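Local coordinates for 457aa long hypothetical protein (PDB 2CSU), which is of unknown function but combines a Rossmann-type CoA-binding domain with two domains related to those of succinyl-CoA ligases, at residues P405-F410 against G427-E432; N294-M299 against M371-C376; R284-P289 against A441-E446. All blocks are in the same frame, centred on the assembly; numbering follows the deposited sequence.

Contact 1: P405-F410 against G427-E432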
loop_
_atom_site.group_PDB
_atom_site.type_symbol
_atom_site.label_atom_id
_atom_site.label_comp_id
_atom_site.label_asym_id
_atom_site.label_seq_id
_atom_site.Cartn_x
_atom_site.Cartn_y
_atom_site.Cartn_z
ATOM N N PRO A 405 -18.355 -15.898 -4.153
ATOM C CA PRO A 405 -17.092 -15.313 -3.707
ATOM C C PRO A 405 -17.301 -14.279 -2.605
ATOM O O PRO A 405 -18.267 -13.512 -2.629
ATOM C CB PRO A 405 -16.533 -14.697 -4.990
ATOM C CG PRO A 405 -17.774 -14.302 -5.740
ATOM C CD PRO A 405 -18.662 -15.508 -5.541
ATOM N N VAL A 406 -16.393 -14.275 -1.636
ATOM C CA VAL A 406 -16.420 -13.310 -0.547
ATOM C C VAL A 406 -15.089 -12.569 -0.434
ATOM O O VAL A 406 -14.020 -13.157 -0.331
ATOM C CB VAL A 406 -16.712 -14.066 0.747
ATOM C CG1 VAL A 406 -16.658 -13.101 1.929
ATOM C CG2 VAL A 406 -18.087 -14.699 0.680
ATOM N N LEU A 407 -15.176 -11.230 -0.512
ATOM C CA LEU A 407 -13.972 -10.423 -0.383
ATOM C C LEU A 407 -14.033 -9.546 0.866
ATOM O O LEU A 407 -15.089 -9.121 1.315
ATOM C CB LEU A 407 -13.859 -9.545 -1.627
ATOM C CG LEU A 407 -13.777 -10.373 -2.911
ATOM C CD1 LEU A 407 -13.611 -9.505 -4.160
ATOM C CD2 LEU A 407 -12.602 -11.352 -2.905
ATOM N N ALA A 408 -12.849 -9.316 1.457
ATOM C CA ALA A 408 -12.802 -8.497 2.657
ATOM C C ALA A 408 -11.889 -7.287 2.477
ATOM O O ALA A 408 -10.875 -7.325 1.792
ATOM C CB ALA A 408 -12.306 -9.366 3.814
HETATM N N MSE A 409 -12.324 -6.167 3.077
HETATM C CA MSE A 409 -11.447 -5.015 3.166
HETATM C C MSE A 409 -11.425 -4.470 4.588
HETATM O O MSE A 409 -12.375 -3.860 5.063
HETATM C CB MSE A 409 -11.966 -3.943 2.206
HETATM C CG MSE A 409 -10.886 -2.928 1.824
HETATM SE SE MSE A 409 -11.297 -1.263 2.364
HETATM C CE MSE A 409 -9.863 -0.984 3.413
ATOM N N PHE A 410 -10.312 -4.761 5.281
ATOM C CA PHE A 410 -10.233 -4.403 6.692
ATOM C C PHE A 410 -9.232 -3.275 6.947
ATOM O O PHE A 410 -8.162 -3.203 6.356
ATOM C CB PHE A 410 -9.820 -5.650 7.472
ATOM C CG PHE A 410 -11.040 -6.393 7.931
ATOM C CD1 PHE A 410 -12.024 -6.733 7.012
ATOM C CD2 PHE A 410 -11.168 -6.751 9.263
ATOM C CE1 PHE A 410 -13.141 -7.440 7.431
ATOM C CE2 PHE A 410 -12.292 -7.463 9.676
ATOM C CZ PHE A 410 -13.280 -7.811 8.763
ATOM N N GLY A 427 -9.010 -18.594 3.630
ATOM C CA GLY A 427 -9.227 -18.451 2.193
ATOM C C GLY A 427 -10.025 -17.188 1.855
ATOM O O GLY A 427 -10.457 -16.977 0.729
ATOM N N ILE A 428 -10.151 -16.190 2.720
ATOM C CA ILE A 428 -10.782 -14.933 2.333
ATOM C C ILE A 428 -9.764 -13.847 2.028
ATOM O O ILE A 428 -9.134 -13.311 2.942
ATOM C CB ILE A 428 -11.700 -14.402 3.451
ATOM C CG1 ILE A 428 -12.862 -15.371 3.678
ATOM C CG2 ILE A 428 -12.185 -12.998 3.104
ATOM C CD1 ILE A 428 -13.836 -14.910 4.760
ATOM N N PRO A 429 -9.597 -13.500 0.738
ATOM C CA PRO A 429 -8.635 -12.455 0.358
ATOM C C PRO A 429 -9.012 -11.180 1.110
ATOM O O PRO A 429 -10.168 -10.766 1.091
ATOM C CB PRO A 429 -8.843 -12.316 -1.155
ATOM C CG PRO A 429 -9.357 -13.660 -1.561
ATOM C CD PRO A 429 -10.315 -14.005 -0.442
ATOM N N THR A 430 -8.043 -10.564 1.770
ATOM C CA THR A 430 -8.312 -9.352 2.528
ATOM C C THR A 430 -7.468 -8.187 2.064
ATOM O O THR A 430 -6.235 -8.265 1.996
ATOM C CB THR A 430 -8.107 -9.599 4.029
ATOM O OG1 THR A 430 -9.116 -10.511 4.484
ATOM C CG2 THR A 430 -8.215 -8.286 4.827
ATOM N N TYR A 431 -8.147 -7.092 1.762
ATOM C CA TYR A 431 -7.473 -5.910 1.261
ATOM C C TYR A 431 -7.531 -4.761 2.235
ATOM O O TYR A 431 -8.316 -4.778 3.167
ATOM C CB TYR A 431 -8.087 -5.523 -0.090
ATOM C CG TYR A 431 -8.050 -6.676 -1.072
ATOM C CD1 TYR A 431 -9.006 -7.699 -1.023
ATOM C CD2 TYR A 431 -7.026 -6.777 -2.008
ATOM C CE1 TYR A 431 -8.937 -8.793 -1.892
ATOM C CE2 TYR A 431 -6.945 -7.862 -2.871
ATOM C CZ TYR A 431 -7.897 -8.865 -2.814
ATOM O OH TYR A 431 -7.805 -9.929 -3.684
ATOM N N GLU A 432 -6.698 -3.756 2.003
ATOM C CA GLU A 432 -6.639 -2.600 2.882
ATOM C C GLU A 432 -7.017 -1.337 2.116
ATOM O O GLU A 432 -7.075 -0.252 2.692
ATOM C CB GLU A 432 -5.217 -2.481 3.482
ATOM C CG GLU A 432 -4.973 -1.260 4.368
ATOM C CD GLU A 432 -3.885 -1.487 5.430
ATOM O OE1 GLU A 432 -3.320 -0.489 5.941
ATOM O OE2 GLU A 432 -3.607 -2.664 5.766
#
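Ala408 O receives three approaches from the 427-432 segment: Tyr431 N bonds to Ala408 O at 2.7 Å, Thr430 CA makes a CA-H...O contact with Ala408 O at 3.3 Å, and Tyr431 CD1 lies 3.4 Å from it with the oxygen in the plane of the ring, at its edge. On either side of this carbonyl the parallel ladder continues, Ala408 N bonding to Pro429 O at 3.1 Å and Phe410 N to Tyr431 O at 2.9 Å; the last is the more bent, with 134° at the hydrogen. On the face of Ala408 and Thr430, Ala408 CB sits 3.7 Å from Ile428 CG2 and 3.5 Å from Thr430 OG1. With OG1 beside its own backbone N (chi1 -67°), Thr430 turns that hydroxyl back to Ile428 O and sends CG2 to Phe410 CB. Helix 417-424, the crossover helix of this beta-alpha-beta unit, packs against this face; helix 434-450 covers Leu407 and Tyr431 on the other. The ladder meets part of the backbone polarity, while Glu424 and Arg284 take up Thr430 N and Thr430 O, and strand 371-377 pairs with Leu407 and Met409. The faces are largely apolar, and their two hydroxyls each find a carbonyl, that of Tyr431 at Ser281 O.

Contact 2: N294-M299 against M371-C376; sequences NKVAIM and MLIAIC
A chi1 of 44° sets Met299 CG between its backbone N and carbonyl carbon, and a bend at chi3 (-84°) carries the selenium over the fork of Leu372, 3.7 Å from SE to Leu372 CD1 and slightly farther to CD2. Leu372 turns its branches that way with CG opposite its backbone N; CD1 also packs on Ala297 CB at 3.9 Å. On the other face of the sheet, Val296 and Met371 run side by side in the same direction, Val296 CG2 lying 4.0 Å from Met371 CE. Val296 CG1, the other branch, reaches the next residue on this face and touches Ile373 CG1 at 3.8 Å. Between these two faces strands 295-300 and 371-377 run parallel as neighbours in the sheet of the Ligase-CoA domain, an alpha/beta fold with helices on both faces. Helix 353-365 lies on the Met299 and Leu372 face, while helices 303-314 and 434-450 lie on the Ile373 face. Ala297 grips strand 371-377 twice, Ala297 N with Met371 O at 2.8 Å and Ile373 N with Ala297 O at 2.9 Å. Met299 repeats the pattern through Ile373 O and Ile375 N, nearly straight at each hydrogen, and Ile298 CG2 meets Ile375 CD1 at 3.8 Å.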
loop_
_atom_site.group_PDB
_atom_site.type_symbol
_atom_site.label_atom_id
_atom_site.label_comp_id
_atom_site.label_asym_id
_atom_site.label_seq_id
_atom_site.Cartn_x
_atom_site.Cartn_y
_atom_site.Cartn_z
ATOM N N ASN A 294 -22.648 -10.273 -11.756
ATOM C CA ASN A 294 -21.828 -9.133 -11.377
ATOM C C ASN A 294 -22.514 -8.222 -10.359
ATOM O O ASN A 294 -22.152 -7.053 -10.231
ATOM C CB ASN A 294 -21.479 -8.303 -12.612
ATOM C CG ASN A 294 -22.674 -7.522 -13.139
ATOM O OD1 ASN A 294 -23.801 -8.015 -13.135
ATOM N ND2 ASN A 294 -22.430 -6.300 -13.596
ATOM N N LYS A 295 -23.506 -8.745 -9.648
ATOM C CA LYS A 295 -24.223 -7.950 -8.656
ATOM C C LYS A 295 -23.592 -8.190 -7.285
ATOM O O LYS A 295 -23.663 -9.286 -6.725
ATOM C CB LYS A 295 -25.706 -8.332 -8.649
ATOM C CG LYS A 295 -26.423 -8.040 -9.969
ATOM C CD LYS A 295 -26.375 -6.556 -10.319
ATOM C CE LYS A 295 -27.069 -6.255 -11.648
ATOM N NZ LYS A 295 -26.421 -6.939 -12.808
ATOM N N VAL A 296 -22.983 -7.147 -6.743
ATOM C CA VAL A 296 -22.294 -7.271 -5.477
ATOM C C VAL A 296 -23.038 -6.662 -4.308
ATOM O O VAL A 296 -23.786 -5.695 -4.461
ATOM C CB VAL A 296 -20.898 -6.610 -5.577
ATOM C CG1 VAL A 296 -20.069 -6.904 -4.340
ATOM C CG2 VAL A 296 -20.198 -7.096 -6.825
ATOM N N ALA A 297 -22.833 -7.251 -3.137
ATOM C CA ALA A 297 -23.431 -6.740 -1.916
ATOM C C ALA A 297 -22.291 -6.207 -1.062
ATOM O O ALA A 297 -21.288 -6.898 -0.833
ATOM C CB ALA A 297 -24.159 -7.840 -1.170
ATOM N N ILE A 298 -22.441 -4.973 -0.600
ATOM C CA ILE A 298 -21.439 -4.359 0.253
ATOM C C ILE A 298 -21.954 -4.236 1.685
ATOM O O ILE A 298 -23.012 -3.648 1.914
ATOM C CB ILE A 298 -21.080 -2.930 -0.204
ATOM C CG1 ILE A 298 -20.501 -2.941 -1.626
ATOM C CG2 ILE A 298 -20.084 -2.321 0.773
ATOM C CD1 ILE A 298 -20.387 -1.550 -2.227
HETATM N N MSE A 299 -21.220 -4.801 2.643
HETATM C CA MSE A 299 -21.593 -4.659 4.054
HETATM C C MSE A 299 -20.418 -3.935 4.734
HETATM O O MSE A 299 -19.253 -4.238 4.467
HETATM C CB MSE A 299 -21.884 -6.024 4.703
HETATM C CG MSE A 299 -20.906 -7.158 4.385
HETATM SE SE MSE A 299 -21.423 -8.752 5.117
HETATM C CE MSE A 299 -20.787 -8.527 6.647
HETATM N N MSE A 371 -21.856 -11.639 -5.161
HETATM C CA MSE A 371 -20.597 -11.484 -4.461
HETATM C C MSE A 371 -20.793 -10.626 -3.212
HETATM O O MSE A 371 -21.612 -9.719 -3.204
HETATM C CB MSE A 371 -19.577 -10.836 -5.406
HETATM C CG MSE A 371 -18.130 -10.926 -4.947
HETATM SE SE MSE A 371 -16.991 -10.560 -6.300
HETATM C CE MSE A 371 -16.780 -8.990 -6.045
ATOM N N LEU A 372 -20.042 -10.922 -2.160
ATOM C CA LEU A 372 -20.142 -10.171 -0.917
ATOM C C LEU A 372 -18.798 -9.538 -0.559
ATOM O O LEU A 372 -17.783 -10.224 -0.453
ATOM C CB LEU A 372 -20.607 -11.101 0.214
ATOM C CG LEU A 372 -20.875 -10.546 1.620
ATOM C CD1 LEU A 372 -22.022 -9.551 1.542
ATOM C CD2 LEU A 372 -21.235 -11.639 2.581
ATOM N N ILE A 373 -18.795 -8.224 -0.396
ATOM C CA ILE A 373 -17.631 -7.472 0.070
ATOM C C ILE A 373 -17.798 -6.993 1.516
ATOM O O ILE A 373 -18.644 -6.170 1.838
ATOM C CB ILE A 373 -17.428 -6.273 -0.859
ATOM C CG1 ILE A 373 -16.898 -6.746 -2.216
ATOM C CG2 ILE A 373 -16.389 -5.307 -0.255
ATOM C CD1 ILE A 373 -16.588 -5.582 -3.158
ATOM N N ALA A 374 -16.973 -7.575 2.406
ATOM C CA ALA A 374 -17.044 -7.164 3.811
ATOM C C ALA A 374 -16.004 -6.086 4.167
ATOM O O ALA A 374 -14.801 -6.287 4.085
ATOM C CB ALA A 374 -16.827 -8.405 4.681
ATOM N N ILE A 375 -16.518 -4.896 4.551
ATOM C CA ILE A 375 -15.631 -3.789 4.925
ATOM C C ILE A 375 -15.700 -3.491 6.433
ATOM O O ILE A 375 -16.766 -3.311 7.017
ATOM C CB ILE A 375 -16.067 -2.548 4.137
ATOM C CG1 ILE A 375 -15.936 -2.802 2.631
ATOM C CG2 ILE A 375 -15.168 -1.348 4.497
ATOM C CD1 ILE A 375 -16.470 -1.636 1.796
ATOM N N CYS A 376 -14.518 -3.471 7.086
ATOM C CA CYS A 376 -14.551 -3.236 8.504
ATOM C C CYS A 376 -13.376 -2.379 8.933
ATOM O O CYS A 376 -12.214 -2.744 8.812
ATOM C CB CYS A 376 -14.450 -4.586 9.207
ATOM S SG CYS A 376 -14.271 -4.410 10.998
#

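Contact 3: R284-P289 against A441-E446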
loop_
_atom_site.group_PDB
_atom_site.type_symbol
_atom_site.label_atom_id
_atom_site.label_comp_id
_atom_site.label_asym_id
_atom_site.label_seq_id
_atom_site.Cartn_x
_atom_site.Cartn_y
_atom_site.Cartn_z
ATOM N N ARG A 284 -4.718 -12.893 -6.447
ATOM C CA ARG A 284 -4.892 -13.704 -5.249
ATOM C C ARG A 284 -6.350 -13.719 -4.790
ATOM O O ARG A 284 -6.675 -14.115 -3.679
ATOM C CB ARG A 284 -4.005 -13.122 -4.147
ATOM C CG ARG A 284 -4.535 -11.790 -3.617
ATOM C CD ARG A 284 -4.044 -11.500 -2.194
ATOM N NE ARG A 284 -3.938 -10.055 -1.970
ATOM C CZ ARG A 284 -4.383 -9.577 -0.794
ATOM N NH1 ARG A 284 -4.887 -10.402 0.109
ATOM N NH2 ARG A 284 -4.308 -8.268 -0.542
ATOM N N ALA A 285 -7.230 -13.250 -5.694
ATOM C CA ALA A 285 -8.654 -13.274 -5.383
ATOM C C ALA A 285 -9.290 -14.592 -5.818
ATOM O O ALA A 285 -10.454 -14.875 -5.558
ATOM C CB ALA A 285 -9.324 -12.113 -6.117
ATOM N N PHE A 286 -8.492 -15.398 -6.541
ATOM C CA PHE A 286 -9.033 -16.665 -7.017
ATOM C C PHE A 286 -8.884 -17.769 -5.967
ATOM O O PHE A 286 -8.817 -18.952 -6.277
ATOM C CB PHE A 286 -8.284 -17.055 -8.292
ATOM C CG PHE A 286 -8.649 -16.116 -9.404
ATOM C CD1 PHE A 286 -9.826 -16.320 -10.117
ATOM C CD2 PHE A 286 -7.810 -15.062 -9.725
ATOM C CE1 PHE A 286 -10.159 -15.462 -11.156
ATOM C CE2 PHE A 286 -8.154 -14.205 -10.768
ATOM C CZ PHE A 286 -9.327 -14.400 -11.485
ATOM N N SER A 287 -8.798 -17.330 -4.698
ATOM C CA SER A 287 -8.919 -18.282 -3.601
ATOM C C SER A 287 -10.395 -18.537 -3.296
ATOM O O SER A 287 -10.772 -19.384 -2.493
ATOM C CB SER A 287 -8.224 -17.685 -2.374
ATOM O OG SER A 287 -9.209 -17.189 -1.465
ATOM N N GLN A 288 -11.242 -17.719 -3.952
ATOM C CA GLN A 288 -12.684 -17.865 -3.805
ATOM C C GLN A 288 -13.317 -18.366 -5.105
ATOM O O GLN A 288 -12.682 -18.457 -6.146
ATOM C CB GLN A 288 -13.265 -16.495 -3.445
ATOM C CG GLN A 288 -12.742 -15.971 -2.107
ATOM C CD GLN A 288 -13.660 -16.429 -1.001
ATOM O OE1 GLN A 288 -14.876 -16.360 -1.076
ATOM N NE2 GLN A 288 -13.013 -16.917 0.076
ATOM N N PRO A 289 -14.607 -18.736 -5.008
ATOM C CA PRO A 289 -15.349 -19.222 -6.164
ATOM C C PRO A 289 -15.578 -18.109 -7.188
ATOM O O PRO A 289 -15.731 -16.942 -6.851
ATOM C CB PRO A 289 -16.692 -19.755 -5.669
ATOM C CG PRO A 289 -16.539 -19.874 -4.155
ATOM C CD PRO A 289 -15.464 -18.732 -3.836
ATOM N N ALA A 441 -12.545 -7.853 -7.130
ATOM C CA ALA A 441 -13.941 -8.088 -7.483
ATOM C C ALA A 441 -14.074 -8.132 -8.999
ATOM O O ALA A 441 -14.805 -8.959 -9.553
ATOM C CB ALA A 441 -14.799 -6.966 -6.934
ATOM N N TYR A 442 -13.366 -7.218 -9.659
ATOM C CA TYR A 442 -13.371 -7.128 -11.115
ATOM C C TYR A 442 -12.733 -8.368 -11.734
ATOM O O TYR A 442 -13.257 -8.921 -12.696
ATOM C CB TYR A 442 -12.598 -5.888 -11.576
ATOM C CG TYR A 442 -12.319 -5.870 -13.067
ATOM C CD1 TYR A 442 -13.328 -5.567 -13.983
ATOM C CD2 TYR A 442 -11.056 -6.198 -13.563
ATOM C CE1 TYR A 442 -13.086 -5.588 -15.364
ATOM C CE2 TYR A 442 -10.801 -6.229 -14.932
ATOM C CZ TYR A 442 -11.822 -5.924 -15.828
ATOM O OH TYR A 442 -11.583 -5.971 -17.180
ATOM N N ALA A 443 -11.607 -8.808 -11.182
ATOM C CA ALA A 443 -10.931 -9.977 -11.729
ATOM C C ALA A 443 -11.797 -11.229 -11.648
ATOM O O ALA A 443 -11.772 -12.058 -12.552
ATOM C CB ALA A 443 -9.593 -10.207 -11.023
ATOM N N LEU A 444 -12.572 -11.357 -10.576
ATOM C CA LEU A 444 -13.438 -12.522 -10.398
ATOM C C LEU A 444 -14.577 -12.558 -11.427
ATOM O O LEU A 444 -14.899 -13.614 -11.970
ATOM C CB LEU A 444 -14.005 -12.547 -8.967
ATOM C CG LEU A 444 -13.109 -13.146 -7.858
ATOM C CD1 LEU A 444 -13.549 -12.658 -6.478
ATOM C CD2 LEU A 444 -13.166 -14.667 -7.926
ATOM N N VAL A 445 -15.186 -11.409 -11.699
ATOM C CA VAL A 445 -16.277 -11.371 -12.673
ATOM C C VAL A 445 -15.744 -11.632 -14.083
ATOM O O VAL A 445 -16.311 -12.441 -14.816
ATOM C CB VAL A 445 -17.031 -10.016 -12.633
ATOM C CG1 VAL A 445 -17.994 -9.907 -13.801
ATOM C CG2 VAL A 445 -17.806 -9.905 -11.345
ATOM N N GLU A 446 -14.650 -10.969 -14.453
ATOM C CA GLU A 446 -14.070 -11.157 -15.781
ATOM C C GLU A 446 -13.671 -12.606 -16.048
ATOM O O GLU A 446 -13.873 -13.116 -17.151
ATOM C CB GLU A 446 -12.858 -10.248 -15.977
ATOM C CG GLU A 446 -13.150 -8.968 -16.746
ATOM C CD GLU A 446 -13.537 -9.208 -18.206
ATOM O OE1 GLU A 446 -14.073 -8.279 -18.845
ATOM O OE2 GLU A 446 -13.300 -10.320 -18.719
#
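Phe286 and Leu444 mark the closest backbone approach, 6.9 Å between their CA atoms. The 441-446 segment is regular helix, a piece of helix 434-450, whereas 284-289 is the irregular chain that follows helix 276-283. Arg284 is the first residue there to depart from helical angles, and a weak bond from Gln288 N to Ala285 O loosely curls the chain after it. That curl presents two carbonyls to one leucine: Leu444 CD2 lies 3.6 Å from Ala285 O and 3.6 Å from Pro289 O. Leu444 holds CG opposite its carbonyl carbon (chi1 -83°), which sends the fork outward from the helix into the bend of the loop. The second branch, CD1, packs at 4.3 Å on Ala285 CB, which points at the helix. Phe286 comes in the reverse sense, reaching from the loop to the helix backbone. Its outermost ring atom CZ stands 3.5 Å from Ala443 O and 4.2 Å from Ala443 CB, while Phe286 CD1, nearer the root of the ring, lies 4.3 Å from Leu444 CD2; Ala443 O and Leu444 CD2 approach the ring obliquely. The contact is van der Waals packing, of side-chain carbons against backbone carbonyls and against one another. Arg284 makes a salt bridge with Glu424 and a cation-pi contact with Tyr431, and the Gln288 amide is engaged by the 405-410 and 427-432 segments. Leu271, touching both Phe286 and Ala443, extends the patch to the preceding sheet. The arrangement is that of a connecting loop packed on a C-terminal helix where two succinyl-CoA ligase-like alpha/beta domains adjoin.

In the fold
Contacts 1 and 2 are adjacent strand pairings in one sheet, their centres about 10 Å apart, because strands 371-377 and 406-411 are themselves neighbours: Leu407 O meets Ala374 N at 2.7 Å and Met409 N meets Ala374 O at 2.7 Å. Contact 3 lies about 11 Å from contact 1 and 13 Å from contact 2, centre to centre, and ties the preceding domain to that sheet. Gln288 joins the start of strand 406-411 to the turn leading into strand 430-431, with Gln288 OE1 2.6 Å from Val406 N and Gln288 NE2 2.6 Å from Gly427 O. Met371 SE packs 4.0 Å from Leu444 CD1, bringing the sheet of contacts 1 and 2 against the helix of contact 3.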